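Local coordinates for protein SusD homolog (Bacteroides thetaiotaomicron, PDB 3EHM) that probably binds mucin O-glycans at the cell surface as a SusD-like outer-membrane lipoprotein, helping this gut bacterium to use host glycans, at residues A[275-280]-A[395-400]; A[418-423]-A[431-436]; A[452-457]-A[519-524]. All blocks are in the same frame, centred on the assembly; numbering follows the deposited sequence.

In the fold
Along the chain of this SusD-like protein, whose regular structure is mostly helix, the three contacts follow one another in series. Contact 1 sets helix 274-282 against the long loop that runs from helix 384-388 to helix 429-445; contact 2 folds a later part of that same loop onto helix 429-445; contact 3 joins the next helix, 449-459, to the loop after helix 505-509. The centres of contacts 2 and 3 lie about 19 Å apart, and the salt bridge from E431 to R523 ties helix 429-445 to the loop that packs on helix 449-459. Contact 1 stands apart: its nearest atoms are about 6 Å from contact 2 and about 8 Å from contact 3.

Contact 1. Residues A[275-280]-A[395-400]; sequences TIWGYL and TGLTGS
T395 and G278 are joined by the one backbone hydrogen bond across this contact: T395 N donates to G278 O at 2.8 Å, nearly straight at 170°. Glycine suits position 278 because the chains come within 4.5 Å here, CA to CA, and a beta carbon on the helix would run into T395 O.

The apolar contacts belong to W277. With CG anti to the backbone N (chi1 165°), its indole swings from the flank of the helix toward the loop, and the far end of the six-membered ring does the touching. CH2 of W277 lies 3.8 Å from the methyl CG2 of T395, while CZ3 of W277 meets CD1 of L397 at 3.8 Å. Between these two approaches, G396 O sits at the ring edge, near its plane, 3.9 Å from CZ3 of W277.

This is helix-to-loop packing in a SusD-like protein: helix 274-282 receives an irregular strip from the long connection leading to helix 429-445.

Polar groups complete the join. Threonine serves both sides at 395, its methyl facing the indole and its OG1 hydrogen-bonded to D281, further along the same helix.

Contact 2. Residues A[418-423]-A[431-436]; sequences PKWDDY and EEQLQK
K436 reaches from helix 429-445 into the type I turn K419-D422, and this is where the contact is tight. K436 NZ donates to K419 O and D422 O, both at 2.8 Å; with S417 O and T416 OG1, four acceptors surround its three N-H groups, so at least two must share one. The last bend of the chain (chi4 -66°) brings NZ between the turn carbonyls. Lysine is long enough to meet several carbonyls; a methionine in its place would probably strip those of K419 and D422 of a shared donor and let the turn shift. E432 packs against Y423, its carboxylate at the ring edge with the planes 90° apart, while OE2 and OE1 accept from T424 N and G425 N. Q433 NE2 donates to Y423 OH at 2.9 Å; the Q433 and W420 side chains cross at about a right angle, yet amide and indole planes are only 30° apart.

The outer turn is looser: D421 is exposed, and K419 points its CB away from the helix.

In this SusD-like protein the loop thus doubles back on the helix it leads into, W420 leaning on P364 and K365 of helix 364-378, and Q433 on L356 of helix 344-356.

Contact 3. Residues A[452-457]-A[519-524]; sequences AWTEYR and LWWVRS
W521 lays one indole face on T454 and turns its edge to R457, one turn along helix 449-459. The methyl CG2 of T454 lies over the six-membered ring of W521, 4.1 Å from its centroid and 29° off the normal, a CH-pi contact; threonine fits by offering a methyl here while its OG1 bonds back to V450 O. At the ring edge, R457 CB comes within 3.6 Å of W521 CZ3. The guanidinium stands almost upright to the indole, their planes 87° apart, and W521 CH2 points at the centre of one guanidinium face. L519 adds its CD1, 3.6 Å from R457 NH1, and V522 sets both methyls against R457 O, with CG1 of V522 at 3.6 Å.

The arrangement is a buried helix-to-loop join of the SusD-like fold: a type I turn, L519-V522, is laid against helix 449-459, and L519 CB lies toward the rim of the other indole face.

Further out, W453 lies over the second guanidinium face, its CD2 3.2 Å above that plane. A bend at chi3 (-74°) carries the arginine back along its own helix, where R457 NE donates to W453 O at 3.1 Å. Arginine suits this buried place because NH1 finds two carbonyls, D138 O and E487 O. D138 OD1 also accepts a hydrogen bond from W521 NE1, while R214 of helix 197-215 packs against both T454 and W521.

Contact 1. Residues A[275-280]-A[395-400]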
loop_
_atom_site.group_PDB
_atom_site.type_symbol
_atom_site.label_atom_id
_atom_site.label_comp_id
_atom_site.label_asym_id
_atom_site.label_seq_id
_atom_site.Cartn_x
_atom_site.Cartn_y
_atom_site.Cartn_z
ATOM N N THR A 275 4.640 11.890 9.493
ATOM C CA THR A 275 3.490 12.294 8.700
ATOM C C THR A 275 2.164 11.810 9.282
ATOM O O THR A 275 1.261 12.606 9.533
ATOM C CB THR A 275 3.608 11.788 7.253
ATOM O OG1 THR A 275 4.828 12.274 6.679
ATOM C CG2 THR A 275 2.426 12.287 6.422
ATOM N N ILE A 276 2.036 10.507 9.508
ATOM C CA ILE A 276 0.783 10.008 10.041
ATOM C C ILE A 276 0.527 10.572 11.442
ATOM O O ILE A 276 -0.613 10.844 11.805
ATOM C CB ILE A 276 0.743 8.454 10.033
ATOM C CG1 ILE A 276 -0.689 7.981 10.302
ATOM C CG2 ILE A 276 1.722 7.881 11.050
ATOM C CD1 ILE A 276 -0.881 6.485 10.115
ATOM N N TRP A 277 1.583 10.769 12.222
ATOM C CA TRP A 277 1.405 11.333 13.555
ATOM C C TRP A 277 0.834 12.742 13.438
ATOM O O TRP A 277 -0.079 13.109 14.168
ATOM C CB TRP A 277 2.727 11.412 14.315
ATOM C CG TRP A 277 2.620 12.307 15.524
ATOM C CD1 TRP A 277 2.062 11.996 16.731
ATOM C CD2 TRP A 277 3.002 13.688 15.602
ATOM N NE1 TRP A 277 2.070 13.099 17.555
ATOM C CE2 TRP A 277 2.641 14.151 16.888
ATOM C CE3 TRP A 277 3.610 14.581 14.708
ATOM C CZ2 TRP A 277 2.870 15.468 17.304
ATOM C CZ3 TRP A 277 3.838 15.894 15.121
ATOM C CH2 TRP A 277 3.467 16.323 16.410
ATOM N N GLY A 278 1.397 13.528 12.523
ATOM C CA GLY A 278 0.945 14.894 12.327
ATOM C C GLY A 278 -0.541 15.001 12.064
ATOM O O GLY A 278 -1.222 15.865 12.632
ATOM N N TYR A 279 -1.053 14.135 11.193
ATOM C CA TYR A 279 -2.478 14.141 10.882
ATOM C C TYR A 279 -3.311 13.650 12.064
ATOM O O TYR A 279 -4.279 14.295 12.455
ATOM C CB TYR A 279 -2.759 13.275 9.648
ATOM C CG TYR A 279 -2.332 13.925 8.346
ATOM C CD1 TYR A 279 -3.061 14.981 7.804
ATOM C CD2 TYR A 279 -1.169 13.522 7.689
ATOM C CE1 TYR A 279 -2.646 15.626 6.642
ATOM C CE2 TYR A 279 -0.741 14.162 6.523
ATOM C CZ TYR A 279 -1.484 15.217 6.008
ATOM O OH TYR A 279 -1.053 15.881 4.873
ATOM N N LEU A 280 -2.933 12.513 12.640
ATOM C CA LEU A 280 -3.682 11.954 13.761
ATOM C C LEU A 280 -3.769 12.931 14.925
ATOM O O LEU A 280 -4.828 13.090 15.530
ATOM C CB LEU A 280 -3.046 10.639 14.223
ATOM C CG LEU A 280 -3.050 9.509 13.188
ATOM C CD1 LEU A 280 -2.297 8.299 13.733
ATOM C CD2 LEU A 280 -4.484 9.135 12.849
ATOM N N THR A 395 -0.638 18.600 12.494
ATOM C CA THR A 395 0.369 19.221 13.335
ATOM C C THR A 395 1.752 19.125 12.721
ATOM O O THR A 395 2.164 18.063 12.252
ATOM C CB THR A 395 0.405 18.560 14.711
ATOM O OG1 THR A 395 -0.922 18.520 15.248
ATOM C CG2 THR A 395 1.315 19.347 15.650
ATOM N N GLY A 396 2.468 20.240 12.726
ATOM C CA GLY A 396 3.804 20.243 12.174
ATOM C C GLY A 396 4.794 19.763 13.213
ATOM O O GLY A 396 4.479 19.673 14.398
ATOM N N LEU A 397 5.996 19.439 12.764
ATOM C CA LEU A 397 7.034 18.984 13.664
ATOM C C LEU A 397 8.062 20.106 13.728
ATOM O O LEU A 397 8.670 20.470 12.721
ATOM C CB LEU A 397 7.657 17.694 13.120
ATOM C CG LEU A 397 8.391 16.758 14.082
ATOM C CD1 LEU A 397 7.566 16.549 15.344
ATOM C CD2 LEU A 397 8.653 15.428 13.383
ATOM N N THR A 398 8.228 20.693 14.905
ATOM C CA THR A 398 9.198 21.764 15.052
ATOM C C THR A 398 10.499 21.162 15.560
ATOM O O THR A 398 10.522 20.027 16.050
ATOM C CB THR A 398 8.729 22.824 16.055
ATOM O OG1 THR A 398 8.747 22.267 17.376
ATOM C CG2 THR A 398 7.310 23.291 15.714
ATOM N N GLY A 399 11.581 21.923 15.439
ATOM C CA GLY A 399 12.866 21.442 15.901
ATOM C C GLY A 399 12.782 21.087 17.368
ATOM O O GLY A 399 13.426 20.149 17.833
ATOM N N SER A 400 11.968 21.842 18.095
ATOM C CA SER A 400 11.784 21.619 19.521
ATOM C C SER A 400 11.121 20.276 19.805
ATOM O O SER A 400 11.670 19.448 20.532
ATOM C CB SER A 400 10.921 22.732 20.119
ATOM O OG SER A 400 11.425 24.011 19.771
#

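Contact 2. Residues A[418-423]-A[431-436]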
loop_
_atom_site.group_PDB
_atom_site.type_symbol
_atom_site.label_atom_id
_atom_site.label_comp_id
_atom_site.label_asym_id
_atom_site.label_seq_id
_atom_site.Cartn_x
_atom_site.Cartn_y
_atom_site.Cartn_z
ATOM N N PRO A 418 -10.537 17.681 8.330
ATOM C CA PRO A 418 -11.426 16.536 8.112
ATOM C C PRO A 418 -12.820 16.926 7.626
ATOM O O PRO A 418 -13.433 16.208 6.833
ATOM C CB PRO A 418 -11.493 15.873 9.492
ATOM C CG PRO A 418 -10.236 16.326 10.175
ATOM C CD PRO A 418 -10.158 17.769 9.750
ATOM N N LYS A 419 -13.325 18.059 8.104
ATOM C CA LYS A 419 -14.670 18.496 7.732
ATOM C C LYS A 419 -14.798 18.769 6.240
ATOM O O LYS A 419 -14.058 19.568 5.671
ATOM C CB LYS A 419 -15.069 19.735 8.539
ATOM C CG LYS A 419 -16.523 20.135 8.361
ATOM C CD LYS A 419 -16.879 21.321 9.244
ATOM C CE LYS A 419 -18.309 21.777 8.998
ATOM N NZ LYS A 419 -18.610 23.003 9.786
ATOM N N TRP A 420 -15.760 18.104 5.612
ATOM C CA TRP A 420 -15.972 18.238 4.177
ATOM C C TRP A 420 -16.160 19.666 3.665
ATOM O O TRP A 420 -15.530 20.062 2.685
ATOM C CB TRP A 420 -17.164 17.377 3.753
ATOM C CG TRP A 420 -17.423 17.413 2.280
ATOM C CD1 TRP A 420 -18.331 18.195 1.623
ATOM C CD2 TRP A 420 -16.743 16.654 1.276
ATOM N NE1 TRP A 420 -18.259 17.969 0.270
ATOM C CE2 TRP A 420 -17.293 17.026 0.029
ATOM C CE3 TRP A 420 -15.722 15.695 1.306
ATOM C CZ2 TRP A 420 -16.858 16.470 -1.178
ATOM C CZ3 TRP A 420 -15.288 15.142 0.106
ATOM C CH2 TRP A 420 -15.857 15.532 -1.120
ATOM N N ASP A 421 -17.014 20.434 4.335
ATOM C CA ASP A 421 -17.315 21.805 3.928
ATOM C C ASP A 421 -16.310 22.876 4.362
ATOM O O ASP A 421 -16.531 24.064 4.114
ATOM C CB ASP A 421 -18.704 22.196 4.446
ATOM C CG ASP A 421 -19.771 21.183 4.078
ATOM O OD1 ASP A 421 -19.894 20.852 2.876
ATOM O OD2 ASP A 421 -20.494 20.718 4.989
ATOM N N ASP A 422 -15.215 22.466 4.995
ATOM C CA ASP A 422 -14.198 23.408 5.473
ATOM C C ASP A 422 -13.022 23.492 4.496
ATOM O O ASP A 422 -12.191 22.587 4.446
ATOM C CB ASP A 422 -13.714 22.960 6.856
ATOM C CG ASP A 422 -12.720 23.920 7.475
ATOM O OD1 ASP A 422 -13.019 25.128 7.548
ATOM O OD2 ASP A 422 -11.641 23.462 7.903
ATOM N N TYR A 423 -12.940 24.587 3.739
ATOM C CA TYR A 423 -11.878 24.743 2.741
ATOM C C TYR A 423 -10.774 25.749 3.043
ATOM O O TYR A 423 -11.034 26.891 3.413
ATOM C CB TYR A 423 -12.498 25.074 1.382
ATOM C CG TYR A 423 -13.503 24.045 0.951
ATOM C CD1 TYR A 423 -14.868 24.275 1.089
ATOM C CD2 TYR A 423 -13.086 22.799 0.491
ATOM C CE1 TYR A 423 -15.797 23.280 0.786
ATOM C CE2 TYR A 423 -14.001 21.802 0.190
ATOM C CZ TYR A 423 -15.352 22.044 0.342
ATOM O OH TYR A 423 -16.250 21.033 0.079
ATOM N N GLU A 431 -10.192 20.251 -6.069
ATOM C CA GLU A 431 -8.884 19.698 -5.725
ATOM C C GLU A 431 -8.749 19.458 -4.226
ATOM O O GLU A 431 -8.139 18.476 -3.810
ATOM C CB GLU A 431 -7.762 20.630 -6.195
ATOM C CG GLU A 431 -7.419 20.506 -7.675
ATOM C CD GLU A 431 -6.568 19.279 -7.982
ATOM O OE1 GLU A 431 -5.456 19.167 -7.421
ATOM O OE2 GLU A 431 -7.005 18.430 -8.789
ATOM N N GLU A 432 -9.309 20.354 -3.414
ATOM C CA GLU A 432 -9.220 20.185 -1.968
ATOM C C GLU A 432 -10.136 19.066 -1.503
ATOM O O GLU A 432 -9.829 18.366 -0.541
ATOM C CB GLU A 432 -9.569 21.482 -1.226
ATOM C CG GLU A 432 -9.299 21.371 0.273
ATOM C CD GLU A 432 -9.298 22.706 0.995
ATOM O OE1 GLU A 432 -9.335 23.761 0.321
ATOM O OE2 GLU A 432 -9.250 22.694 2.246
ATOM N N GLN A 433 -11.264 18.897 -2.186
ATOM C CA GLN A 433 -12.185 17.826 -1.838
ATOM C C GLN A 433 -11.468 16.499 -2.096
ATOM O O GLN A 433 -11.582 15.562 -1.304
ATOM C CB GLN A 433 -13.464 17.932 -2.674
ATOM C CG GLN A 433 -14.266 19.192 -2.367
ATOM C CD GLN A 433 -15.553 19.300 -3.168
ATOM O OE1 GLN A 433 -15.584 18.989 -4.357
ATOM N NE2 GLN A 433 -16.617 19.767 -2.519
ATOM N N LEU A 434 -10.727 16.420 -3.201
ATOM C CA LEU A 434 -9.970 15.207 -3.502
ATOM C C LEU A 434 -8.905 15.034 -2.420
ATOM O O LEU A 434 -8.660 13.928 -1.940
ATOM C CB LEU A 434 -9.284 15.306 -4.868
ATOM C CG LEU A 434 -8.344 14.135 -5.208
ATOM C CD1 LEU A 434 -9.146 12.842 -5.312
ATOM C CD2 LEU A 434 -7.615 14.408 -6.513
ATOM N N GLN A 435 -8.274 16.137 -2.032
ATOM C CA GLN A 435 -7.242 16.083 -1.005
ATOM C C GLN A 435 -7.796 15.485 0.291
ATOM O O GLN A 435 -7.127 14.674 0.941
ATOM C CB GLN A 435 -6.677 17.479 -0.743
ATOM C CG GLN A 435 -5.577 17.512 0.310
ATOM C CD GLN A 435 -5.045 18.908 0.541
ATOM O OE1 GLN A 435 -5.796 19.878 0.506
ATOM N NE2 GLN A 435 -3.745 19.016 0.797
ATOM N N LYS A 436 -9.010 15.888 0.663
ATOM C CA LYS A 436 -9.649 15.368 1.871
ATOM C C LYS A 436 -9.885 13.863 1.715
ATOM O O LYS A 436 -9.600 13.083 2.625
ATOM C CB LYS A 436 -10.993 16.068 2.128
ATOM C CG LYS A 436 -10.891 17.545 2.534
ATOM C CD LYS A 436 -12.280 18.159 2.707
ATOM C CE LYS A 436 -12.216 19.648 3.057
ATOM N NZ LYS A 436 -11.599 19.901 4.396
#

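Contact 3. Residues A[452-457]-A[519-524]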
loop_
_atom_site.group_PDB
_atom_site.type_symbol
_atom_site.label_atom_id
_atom_site.label_comp_id
_atom_site.label_asym_id
_atom_site.label_seq_id
_atom_site.Cartn_x
_atom_site.Cartn_y
_atom_site.Cartn_z
ATOM N N ALA A 452 -0.751 3.272 -0.140
ATOM C CA ALA A 452 -0.701 4.676 0.251
ATOM C C ALA A 452 0.381 5.414 -0.535
ATOM O O ALA A 452 0.200 6.564 -0.933
ATOM C CB ALA A 452 -0.437 4.787 1.741
ATOM N N TRP A 453 1.510 4.745 -0.745
ATOM C CA TRP A 453 2.620 5.325 -1.486
ATOM C C TRP A 453 2.222 5.512 -2.951
ATOM O O TRP A 453 2.557 6.518 -3.572
ATOM C CB TRP A 453 3.846 4.416 -1.369
ATOM C CG TRP A 453 5.035 4.890 -2.129
ATOM C CD1 TRP A 453 5.434 6.185 -2.311
ATOM C CD2 TRP A 453 6.021 4.074 -2.765
ATOM N NE1 TRP A 453 6.611 6.224 -3.019
ATOM C CE2 TRP A 453 6.995 4.941 -3.311
ATOM C CE3 TRP A 453 6.180 2.691 -2.924
ATOM C CZ2 TRP A 453 8.112 4.471 -4.006
ATOM C CZ3 TRP A 453 7.297 2.222 -3.617
ATOM C CH2 TRP A 453 8.246 3.114 -4.149
ATOM N N THR A 454 1.498 4.540 -3.495
ATOM C CA THR A 454 1.030 4.617 -4.876
ATOM C C THR A 454 0.034 5.769 -5.024
ATOM O O THR A 454 0.117 6.561 -5.967
ATOM C CB THR A 454 0.339 3.302 -5.300
ATOM O OG1 THR A 454 1.295 2.236 -5.271
ATOM C CG2 THR A 454 -0.238 3.418 -6.702
ATOM N N GLU A 455 -0.905 5.867 -4.088
ATOM C CA GLU A 455 -1.904 6.924 -4.152
ATOM C C GLU A 455 -1.306 8.312 -3.994
ATOM O O GLU A 455 -1.793 9.267 -4.600
ATOM C CB GLU A 455 -3.004 6.681 -3.115
ATOM C CG GLU A 455 -3.958 5.584 -3.544
ATOM C CD GLU A 455 -4.710 5.945 -4.818
ATOM O OE1 GLU A 455 -5.736 6.652 -4.725
ATOM O OE2 GLU A 455 -4.268 5.540 -5.916
ATOM N N TYR A 456 -0.257 8.437 -3.188
ATOM C CA TYR A 456 0.394 9.732 -3.019
ATOM C C TYR A 456 1.060 10.138 -4.334
ATOM O O TYR A 456 0.917 11.270 -4.796
ATOM C CB TYR A 456 1.464 9.681 -1.928
ATOM C CG TYR A 456 2.337 10.918 -1.923
ATOM C CD1 TYR A 456 1.874 12.120 -1.385
ATOM C CD2 TYR A 456 3.600 10.905 -2.524
ATOM C CE1 TYR A 456 2.644 13.283 -1.447
ATOM C CE2 TYR A 456 4.378 12.061 -2.593
ATOM C CZ TYR A 456 3.893 13.246 -2.053
ATOM O OH TYR A 456 4.650 14.391 -2.122
ATOM N N ARG A 457 1.800 9.210 -4.926
ATOM C CA ARG A 457 2.484 9.475 -6.187
ATOM C C ARG A 457 1.505 9.820 -7.307
ATOM O O ARG A 457 1.798 10.658 -8.162
ATOM C CB ARG A 457 3.327 8.266 -6.593
ATOM C CG ARG A 457 4.584 8.065 -5.751
ATOM C CD ARG A 457 5.297 6.783 -6.148
ATOM N NE ARG A 457 4.586 5.598 -5.675
ATOM C CZ ARG A 457 4.776 4.374 -6.156
ATOM N NH1 ARG A 457 5.651 4.170 -7.133
ATOM N NH2 ARG A 457 4.101 3.348 -5.656
ATOM N N LEU A 519 5.780 7.286 -12.850
ATOM C CA LEU A 519 5.076 6.179 -13.466
ATOM C C LEU A 519 3.912 6.660 -14.318
ATOM O O LEU A 519 3.552 7.837 -14.294
ATOM C CB LEU A 519 4.621 5.185 -12.396
ATOM C CG LEU A 519 5.828 4.532 -11.705
ATOM C CD1 LEU A 519 5.367 3.558 -10.621
ATOM C CD2 LEU A 519 6.668 3.804 -12.751
ATOM N N TRP A 520 3.337 5.735 -15.072
ATOM C CA TRP A 520 2.244 6.025 -15.990
ATOM C C TRP A 520 0.999 6.710 -15.431
ATOM O O TRP A 520 0.475 7.633 -16.059
ATOM C CB TRP A 520 1.830 4.733 -16.700
ATOM C CG TRP A 520 0.665 4.898 -17.635
ATOM C CD1 TRP A 520 0.625 5.643 -18.782
ATOM C CD2 TRP A 520 -0.631 4.308 -17.493
ATOM N NE1 TRP A 520 -0.621 5.551 -19.363
ATOM C CE2 TRP A 520 -1.411 4.739 -18.591
ATOM C CE3 TRP A 520 -1.212 3.458 -16.542
ATOM C CZ2 TRP A 520 -2.739 4.346 -18.766
ATOM C CZ3 TRP A 520 -2.539 3.067 -16.717
ATOM C CH2 TRP A 520 -3.286 3.514 -17.822
ATOM N N TRP A 521 0.518 6.270 -14.269
ATOM C CA TRP A 521 -0.695 6.858 -13.696
ATOM C C TRP A 521 -0.568 8.188 -12.954
ATOM O O TRP A 521 -1.560 8.693 -12.425
ATOM C CB TRP A 521 -1.417 5.840 -12.796
ATOM C CG TRP A 521 -0.523 4.923 -11.996
ATOM C CD1 TRP A 521 -0.438 3.562 -12.109
ATOM C CD2 TRP A 521 0.391 5.295 -10.959
ATOM N NE1 TRP A 521 0.474 3.064 -11.208
ATOM C CE2 TRP A 521 0.998 4.104 -10.488
ATOM C CE3 TRP A 521 0.759 6.517 -10.379
ATOM C CZ2 TRP A 521 1.955 4.103 -9.465
ATOM C CZ3 TRP A 521 1.713 6.514 -9.357
ATOM C CH2 TRP A 521 2.299 5.312 -8.913
ATOM N N VAL A 522 0.626 8.772 -12.918
ATOM C CA VAL A 522 0.785 10.045 -12.221
ATOM C C VAL A 522 -0.011 11.099 -12.979
ATOM O O VAL A 522 0.213 11.313 -14.169
ATOM C CB VAL A 522 2.260 10.479 -12.147
ATOM C CG1 VAL A 522 2.362 11.860 -11.491
ATOM C CG2 VAL A 522 3.059 9.460 -11.349
ATOM N N ARG A 523 -0.940 11.755 -12.294
ATOM C CA ARG A 523 -1.773 12.756 -12.948
ATOM C C ARG A 523 -1.022 14.030 -13.298
ATOM O O ARG A 523 -0.021 14.379 -12.668
ATOM C CB ARG A 523 -2.993 13.093 -12.081
ATOM C CG ARG A 523 -2.711 13.898 -10.818
ATOM C CD ARG A 523 -3.983 13.978 -9.985
ATOM N NE ARG A 523 -3.870 14.812 -8.792
ATOM C CZ ARG A 523 -4.527 15.954 -8.615
ATOM N NH1 ARG A 523 -5.341 16.413 -9.557
ATOM N NH2 ARG A 523 -4.395 16.626 -7.480
ATOM N N SER A 524 -1.514 14.716 -14.321
ATOM C CA SER A 524 -0.914 15.963 -14.764
ATOM C C SER A 524 -1.220 17.055 -13.753
ATOM O O SER A 524 -2.214 16.980 -13.025
ATOM C CB SER A 524 -1.477 16.364 -16.130
ATOM O OG SER A 524 -1.114 15.414 -17.117
#